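PDB 4LXR: protein toll from Drosophila melanogaster, which binds the cleaved, activated cytokine Spätzle and so triggers the Toll signalling pathway in embryonic dorsal-ventral patterning and antifungal immunity. Local coordinates for residues N411-L416 / H446-L451. Sequence-based numbering, arbitrary orientation.
Sequences NGLRHL and HGLLTL
Arg414 and Thr450 are joined through the backbone where two consecutive leucine-rich repeats begin to pair as parallel strands. The tight part of the contact is the carbonyl of Arg414. Arg414 O accepts two N-H groups, from Leu449 N and Thr450 N, both at 2.8 Å. The Thr450 bond is the straighter, at 163°. Leu449 CB presses to 3.2 Å from Arg414 O, and Leu448 CD1 lies 3.7 Å from the same oxygen. One step on, Leu416 N donates to Thr450 O, which continues the parallel ladder.

Leu413, Leu416, Leu448 and Leu451 make a buried row. Leu448 CD1 touches Leu416 CB and lies 4.3 Å from Leu413 CG. Leu416 and Leu451 run side by side, with CG anti to the backbone N in both, and Leu416 CD2 is 4.1 Å from Leu451 CD1. These leucines form part of the hydrophobic core of the leucine-rich repeat solenoid.

The other side is mixed and partly exposed. His415 ND1 and Thr450 OG1 share a hydrogen bond of 2.8 Å, and the hydroxyl meets the imidazole at its edge. Leu449 CG packs 4.0 Å from Arg414 CD. Arg414 bends at chi2 (-65°) and folds back along its own segment. Its NH1 sits above the carbonyl plane of Leu413 and is less tilted at Asn411 O, donating to both. Gly412 O lies over a face of the guanidinium, and Gly447 CA also meets a face. A water that accepts from Gly447 N, and is only weakly bound to Asn411 O, bridges the looser end.

The segments belong to LRR 12 and LRR 13, in the predicted extracellular region of the receptor. Strand 415-417 lies between strands 391-393 and 450-452. Leu449 is bonded through its backbone to Arg473, just before strand 474-476. Helix 429-433 lies in the connection between the paired strands, and Phe442 and Met445 from that connection pack on Leu416.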
loop_
_atom_site.group_PDB
_atom_site.type_symbol
_atom_site.label_atom_id
_atom_site.label_comp_id
_atom_site.label_asym_id
_atom_site.label_seq_id
_atom_site.Cartn_x
_atom_site.Cartn_y
_atom_site.Cartn_z
ATOM N N ASN A 411 9.098 14.777 -21.851
ATOM C CA ASN A 411 8.704 15.971 -21.100
ATOM C C ASN A 411 7.356 15.829 -20.417
ATOM O O ASN A 411 7.049 16.548 -19.471
ATOM C CB ASN A 411 8.687 17.187 -22.027
ATOM C CG ASN A 411 9.955 17.302 -22.853
ATOM O OD1 ASN A 411 11.059 17.120 -22.340
ATOM N ND2 ASN A 411 9.801 17.587 -24.143
ATOM N N GLY A 412 6.546 14.896 -20.896
ATOM C CA GLY A 412 5.244 14.668 -20.305
ATOM C C GLY A 412 5.283 13.782 -19.072
ATOM O O GLY A 412 4.292 13.704 -18.346
ATOM N N LEU A 413 6.413 13.110 -18.832
ATOM C CA LEU A 413 6.511 12.118 -17.748
ATOM C C LEU A 413 6.353 12.724 -16.355
ATOM O O LEU A 413 6.984 13.725 -16.028
ATOM C CB LEU A 413 7.824 11.335 -17.830
ATOM C CG LEU A 413 7.834 9.991 -17.078
ATOM C CD1 LEU A 413 6.884 8.980 -17.703
ATOM C CD2 LEU A 413 9.222 9.418 -17.026
ATOM N N ARG A 414 5.504 12.104 -15.541
ATOM C CA ARG A 414 5.200 12.604 -14.206
ATOM C C ARG A 414 5.511 11.580 -13.094
ATOM O O ARG A 414 5.814 11.950 -11.962
ATOM C CB ARG A 414 3.722 13.033 -14.137
ATOM C CG ARG A 414 3.358 14.200 -15.087
ATOM C CD ARG A 414 4.086 15.500 -14.715
ATOM N NE ARG A 414 3.886 16.558 -15.705
ATOM C CZ ARG A 414 4.755 16.878 -16.661
ATOM N NH1 ARG A 414 5.908 16.226 -16.783
ATOM N NH2 ARG A 414 4.471 17.852 -17.507
ATOM N N HIS A 415 5.429 10.296 -13.420
ATOM C CA HIS A 415 5.594 9.234 -12.436
ATOM C C HIS A 415 6.509 8.137 -12.977
ATOM O O HIS A 415 6.147 7.401 -13.905
ATOM C CB HIS A 415 4.233 8.644 -12.056
ATOM C CG HIS A 415 3.233 9.674 -11.625
ATOM N ND1 HIS A 415 3.326 10.348 -10.425
ATOM C CD2 HIS A 415 2.127 10.157 -12.243
ATOM C CE1 HIS A 415 2.315 11.190 -10.316
ATOM N NE2 HIS A 415 1.572 11.093 -11.406
ATOM N N LEU A 416 7.690 8.034 -12.384
ATOM C CA LEU A 416 8.727 7.131 -12.849
ATOM C C LEU A 416 9.075 6.116 -11.755
ATOM O O LEU A 416 9.624 6.472 -10.718
ATOM C CB LEU A 416 9.960 7.932 -13.277
ATOM C CG LEU A 416 11.163 7.114 -13.753
ATOM C CD1 LEU A 416 10.758 6.104 -14.850
ATOM C CD2 LEU A 416 12.261 8.038 -14.245
ATOM N N HIS A 446 12.150 18.234 -15.380
ATOM C CA HIS A 446 11.885 19.246 -14.360
ATOM C C HIS A 446 10.467 19.129 -13.816
ATOM O O HIS A 446 10.215 19.469 -12.662
ATOM C CB HIS A 446 12.165 20.664 -14.897
ATOM C CG HIS A 446 11.450 20.981 -16.180
ATOM N ND1 HIS A 446 12.108 21.139 -17.383
ATOM C CD2 HIS A 446 10.132 21.157 -16.448
ATOM C CE1 HIS A 446 11.228 21.403 -18.334
ATOM N NE2 HIS A 446 10.021 21.414 -17.795
ATOM N N GLY A 447 9.544 18.616 -14.631
ATOM C CA GLY A 447 8.166 18.480 -14.201
ATOM C C GLY A 447 7.838 17.213 -13.421
ATOM O O GLY A 447 6.688 17.022 -13.012
ATOM N N LEU A 448 8.835 16.351 -13.203
ATOM C CA LEU A 448 8.609 15.047 -12.553
ATOM C C LEU A 448 7.978 15.139 -11.156
ATOM O O LEU A 448 8.360 15.982 -10.344
ATOM C CB LEU A 448 9.910 14.234 -12.491
ATOM C CG LEU A 448 9.781 12.714 -12.292
ATOM C CD1 LEU A 448 9.124 12.046 -13.504
ATOM C CD2 LEU A 448 11.132 12.076 -12.011
ATOM N N LEU A 449 7.026 14.248 -10.884
ATOM C CA LEU A 449 6.286 14.243 -9.621
ATOM C C LEU A 449 6.691 13.079 -8.714
ATOM O O LEU A 449 6.862 13.239 -7.509
ATOM C CB LEU A 449 4.765 14.200 -9.885
ATOM C CG LEU A 449 4.185 15.390 -10.669
ATOM C CD1 LEU A 449 2.685 15.288 -10.886
ATOM C CD2 LEU A 449 4.542 16.727 -9.994
ATOM N N THR A 450 6.811 11.894 -9.295
ATOM C CA THR A 450 7.213 10.718 -8.546
ATOM C C THR A 450 8.497 10.161 -9.133
ATOM O O THR A 450 8.571 9.846 -10.328
ATOM C CB THR A 450 6.167 9.608 -8.622
ATOM O OG1 THR A 450 4.902 10.078 -8.147
ATOM C CG2 THR A 450 6.609 8.400 -7.797
ATOM N N LEU A 451 9.508 10.038 -8.288
ATOM C CA LEU A 451 10.715 9.319 -8.650
ATOM C C LEU A 451 10.927 8.231 -7.611
ATOM O O LEU A 451 11.376 8.492 -6.494
ATOM C CB LEU A 451 11.924 10.260 -8.703
ATOM C CG LEU A 451 13.257 9.613 -9.090
ATOM C CD1 LEU A 451 13.112 8.739 -10.343
ATOM C CD2 LEU A 451 14.343 10.683 -9.280
HETATM O O HOH W 1 9.487 17.816 -17.523
#